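PDB 3VYK: C-type lectin domain family 4, member a4 from Mus musculus, which probably acts as an inhibitory immune receptor of dendritic cells, its calcium-dependent C-type lectin domain binding N-glycans that carry a bisecting N-acetylglucosamine. Local coordinates for residues Y15-D20 / A59-G64. Numbering follows the deposited sequence.
Sequences YFILND and AGYFIG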
ATOM      1  N   TYR A  15       9.392   7.105  -2.787  1.00 15.33           N
ATOM      2  CA  TYR A  15       8.395   6.089  -3.152  1.00 16.19           C
ATOM      3  C   TYR A  15       8.770   5.389  -4.449  1.00 17.23           C
ATOM      4  O   TYR A  15       9.221   6.016  -5.397  1.00 17.29           O
ATOM      5  CB  TYR A  15       7.011   6.738  -3.265  1.00 15.63           C
ATOM      6  CG  TYR A  15       6.551   7.325  -1.956  1.00 15.33           C
ATOM      7  CD1 TYR A  15       5.696   6.620  -1.125  1.00 15.00           C
ATOM      8  CD2 TYR A  15       6.997   8.583  -1.533  1.00 15.04           C
ATOM      9  CE1 TYR A  15       5.286   7.145   0.092  1.00 15.53           C
ATOM     10  CE2 TYR A  15       6.607   9.111  -0.319  1.00 15.06           C
ATOM     11  CZ  TYR A  15       5.738   8.400   0.487  1.00 15.10           C
ATOM     12  OH  TYR A  15       5.344   8.921   1.697  1.00 16.05           O
ATOM     13  N   PHE A  16       8.564   4.077  -4.483  1.00 17.73           N
ATOM     14  CA  PHE A  16       8.844   3.291  -5.683  1.00 18.48           C
ATOM     15  C   PHE A  16       7.594   2.516  -6.054  1.00 17.95           C
ATOM     16  O   PHE A  16       7.024   1.807  -5.216  1.00 18.09           O
ATOM     17  CB  PHE A  16      10.003   2.321  -5.445  1.00 19.86           C
ATOM     18  CG  PHE A  16      10.464   1.615  -6.691  1.00 21.22           C
ATOM     19  CD1 PHE A  16      11.314   2.247  -7.587  1.00 22.24           C
ATOM     20  CD2 PHE A  16      10.039   0.319  -6.968  1.00 21.85           C
ATOM     21  CE1 PHE A  16      11.736   1.600  -8.741  1.00 23.45           C
ATOM     22  CE2 PHE A  16      10.457  -0.337  -8.121  1.00 22.97           C
ATOM     23  CZ  PHE A  16      11.302   0.308  -9.008  1.00 23.53           C
ATOM     24  N   ILE A  17       7.173   2.659  -7.306  1.00 18.46           N
ATOM     25  CA  ILE A  17       5.989   1.983  -7.805  0.50 19.26           C
ATOM     26  C   ILE A  17       6.449   0.714  -8.502  1.00 20.67           C
ATOM     27  O   ILE A  17       7.076   0.772  -9.563  1.00 20.94           O
ATOM     28  CB  ILE A  17       5.183   2.876  -8.781  1.00 19.37           C
ATOM     29  CG1 ILE A  17       4.974   4.291  -8.209  1.00 20.91           C
ATOM     30  CG2 ILE A  17       3.883   2.182  -9.191  1.00 20.18           C
ATOM     31  CD1 ILE A  17       4.198   4.365  -6.902  1.00 21.24           C
ATOM     32  N   LEU A  18       6.163  -0.425  -7.881  1.00 20.81           N
ATOM     33  CA  LEU A  18       6.633  -1.714  -8.370  1.00 21.93           C
ATOM     34  C   LEU A  18       5.652  -2.228  -9.419  1.00 21.94           C
ATOM     35  O   LEU A  18       4.675  -2.918  -9.096  1.00 20.64           O
ATOM     36  CB  LEU A  18       6.788  -2.693  -7.200  1.00 23.36           C
ATOM     37  CG  LEU A  18       7.913  -3.723  -7.256  1.00 25.32           C
ATOM     38  CD1 LEU A  18       8.141  -4.330  -5.882  1.00 25.73           C
ATOM     39  CD2 LEU A  18       7.607  -4.800  -8.285  1.00 26.41           C
ATOM     40  N   ASN A  19       5.926  -1.861 -10.672  1.00 22.72           N
ATOM     41  CA  ASN A  19       5.067  -2.121 -11.824  0.50 22.50           C
ATOM     42  C   ASN A  19       5.543  -3.279 -12.704  1.00 24.11           C
ATOM     43  O   ASN A  19       4.763  -3.796 -13.502  1.00 23.97           O
ATOM     44  CB  ASN A  19       4.993  -0.874 -12.721  0.50 21.84           C
ATOM     45  CG  ASN A  19       3.982   0.152 -12.246  0.50 21.32           C
ATOM     46  OD1 ASN A  19       4.167   1.351 -12.462  0.50 21.48           O
ATOM     47  ND2 ASN A  19       2.898  -0.307 -11.627  0.50 20.23           N
ATOM     48  N   ASP A  20       6.811  -3.664 -12.579  1.00 26.36           N
ATOM     49  CA  ASP A  20       7.435  -4.562 -13.574  1.00 28.72           C
ATOM     50  C   ASP A  20       7.063  -6.036 -13.400  1.00 28.99           C
ATOM     51  O   ASP A  20       7.299  -6.861 -14.293  1.00 29.94           O
ATOM     52  CB  ASP A  20       8.961  -4.354 -13.648  1.00 30.62           C
ATOM     53  CG  ASP A  20       9.731  -5.046 -12.520  1.00 32.89           C
ATOM     54  OD1 ASP A  20       9.129  -5.735 -11.665  1.00 34.70           O
ATOM     55  OD2 ASP A  20      10.974  -4.900 -12.498  1.00 34.93           O
ATOM     56  N   ALA A  59      -4.265  -1.529 -12.428  0.50 17.08           N
ATOM     57  CA  ALA A  59      -3.507  -2.377 -11.506  0.50 15.55           C
ATOM     58  C   ALA A  59      -3.880  -2.172 -10.041  0.50 14.40           C
ATOM     59  O   ALA A  59      -4.390  -1.123  -9.653  0.50 13.22           O
ATOM     60  CB  ALA A  59      -2.011  -2.169 -11.697  1.00 16.65           C
ATOM     61  N   GLY A  60      -3.605  -3.192  -9.233  1.00 14.54           N
ATOM     62  CA  GLY A  60      -3.761  -3.111  -7.774  1.00 14.43           C
ATOM     63  C   GLY A  60      -2.413  -3.136  -7.087  1.00 14.68           C
ATOM     64  O   GLY A  60      -1.483  -3.815  -7.534  1.00 15.27           O
ATOM     65  N   TYR A  61      -2.303  -2.409  -5.976  1.00 13.98           N
ATOM     66  CA  TYR A  61      -1.008  -2.217  -5.335  1.00 13.47           C
ATOM     67  C   TYR A  61      -1.068  -2.524  -3.849  1.00 13.09           C
ATOM     68  O   TYR A  61      -1.801  -1.866  -3.102  1.00 13.38           O
ATOM     69  CB  TYR A  61      -0.526  -0.768  -5.539  1.00 13.96           C
ATOM     70  CG  TYR A  61      -0.370  -0.379  -6.996  1.00 14.68           C
ATOM     71  CD1 TYR A  61       0.880  -0.401  -7.595  1.00 14.85           C
ATOM     72  CD2 TYR A  61      -1.474   0.015  -7.764  1.00 15.15           C
ATOM     73  CE1 TYR A  61       1.037  -0.052  -8.936  1.00 15.54           C
ATOM     74  CE2 TYR A  61      -1.330   0.364  -9.105  1.00 15.60           C
ATOM     75  CZ  TYR A  61      -0.066   0.331  -9.674  1.00 15.85           C
ATOM     76  OH  TYR A  61       0.116   0.676 -11.002  1.00 17.90           O
ATOM     77  N   PHE A  62      -0.287  -3.509  -3.409  1.00 13.04           N
ATOM     78  CA  PHE A  62      -0.186  -3.817  -1.987  1.00 13.12           C
ATOM     79  C   PHE A  62       0.380  -2.634  -1.220  1.00 12.92           C
ATOM     80  O   PHE A  62       1.318  -1.956  -1.689  1.00 13.70           O
ATOM     81  CB  PHE A  62       0.720  -5.030  -1.740  1.00 13.15           C
ATOM     82  CG  PHE A  62       0.029  -6.353  -1.892  1.00 13.63           C
ATOM     83  CD1 PHE A  62      -1.099  -6.662  -1.130  1.00 13.70           C
ATOM     84  CD2 PHE A  62       0.537  -7.307  -2.761  1.00 13.83           C
ATOM     85  CE1 PHE A  62      -1.743  -7.889  -1.257  1.00 14.08           C
ATOM     86  CE2 PHE A  62      -0.095  -8.538  -2.885  1.00 13.79           C
ATOM     87  CZ  PHE A  62      -1.229  -8.831  -2.138  1.00 14.13           C
ATOM     88  N   ILE A  63      -0.197  -2.411  -0.043  1.00 12.44           N
ATOM     89  CA  ILE A  63       0.352  -1.463   0.932  1.00 12.07           C
ATOM     90  C   ILE A  63       0.725  -2.208   2.202  1.00 12.13           C
ATOM     91  O   ILE A  63       0.447  -3.406   2.323  1.00 12.46           O
ATOM     92  CB  ILE A  63      -0.625  -0.296   1.204  1.00 12.37           C
ATOM     93  CG1 ILE A  63      -1.885  -0.781   1.936  1.00 12.13           C
ATOM     94  CG2 ILE A  63      -0.953   0.407  -0.105  1.00 12.76           C
ATOM     95  CD1 ILE A  63      -2.859   0.322   2.341  1.00 12.48           C
ATOM     96  N   GLY A  64       1.351  -1.525   3.151  1.00 12.35           N
ATOM     97  CA  GLY A  64       1.857  -2.175   4.355  1.00 12.41           C
ATOM     98  C   GLY A  64       0.867  -2.295   5.501  1.00 12.95           C
ATOM     99  O   GLY A  64       1.243  -2.092   6.653  1.00 13.44           O
TER
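Tyr61 reaches across to Ile17 and Asn19, linking two strands of the C-type lectin fold that do not pair directly. Strand 121-128 lies between them: it runs antiparallel to strand 13-19 and parallel to strand 61-67, with backbone hydrogen bonds between Leu18 and Ser123 and between Phe62 and Asn122. The backbones accordingly stay well apart, with 8.6 Å between the CA atoms of Asn19 and Ala59, and the gap is bridged by side chains, with most of the reach coming from Tyr61.

From Tyr61 CA, the CB bond already points at segment 15-20. A chi1 of -60° sets CG beside the backbone N and anti to the carbonyl carbon, and the side chain runs outward touching Leu55 and Asn122. On the ring, CE1 meets both partners, lying 3.6 Å from Ile17 CG2 and 3.3 Å from Asn19 ND2. The methyl approaches obliquely; it is the Ile17 branch anti to the backbone N, and Ile17 also rests on Val124 of the middle strand. The amide nitrogen of Asn19 comes up at the ring edge, in the ring plane, although the amide and ring planes are turned 68° apart.

The phenol oxygen ends the path and takes part in two hydrogen bonds, one with Asn56 N and one with Asn19. The pair of bonds ties strand 13-19 to the loop that follows helix 45-53. In the second, Asn19 ND2 donates to Tyr61 OH over 3.0 Å with an N-H...O angle of 147°, the oxygen lying 14° out of the amide plane.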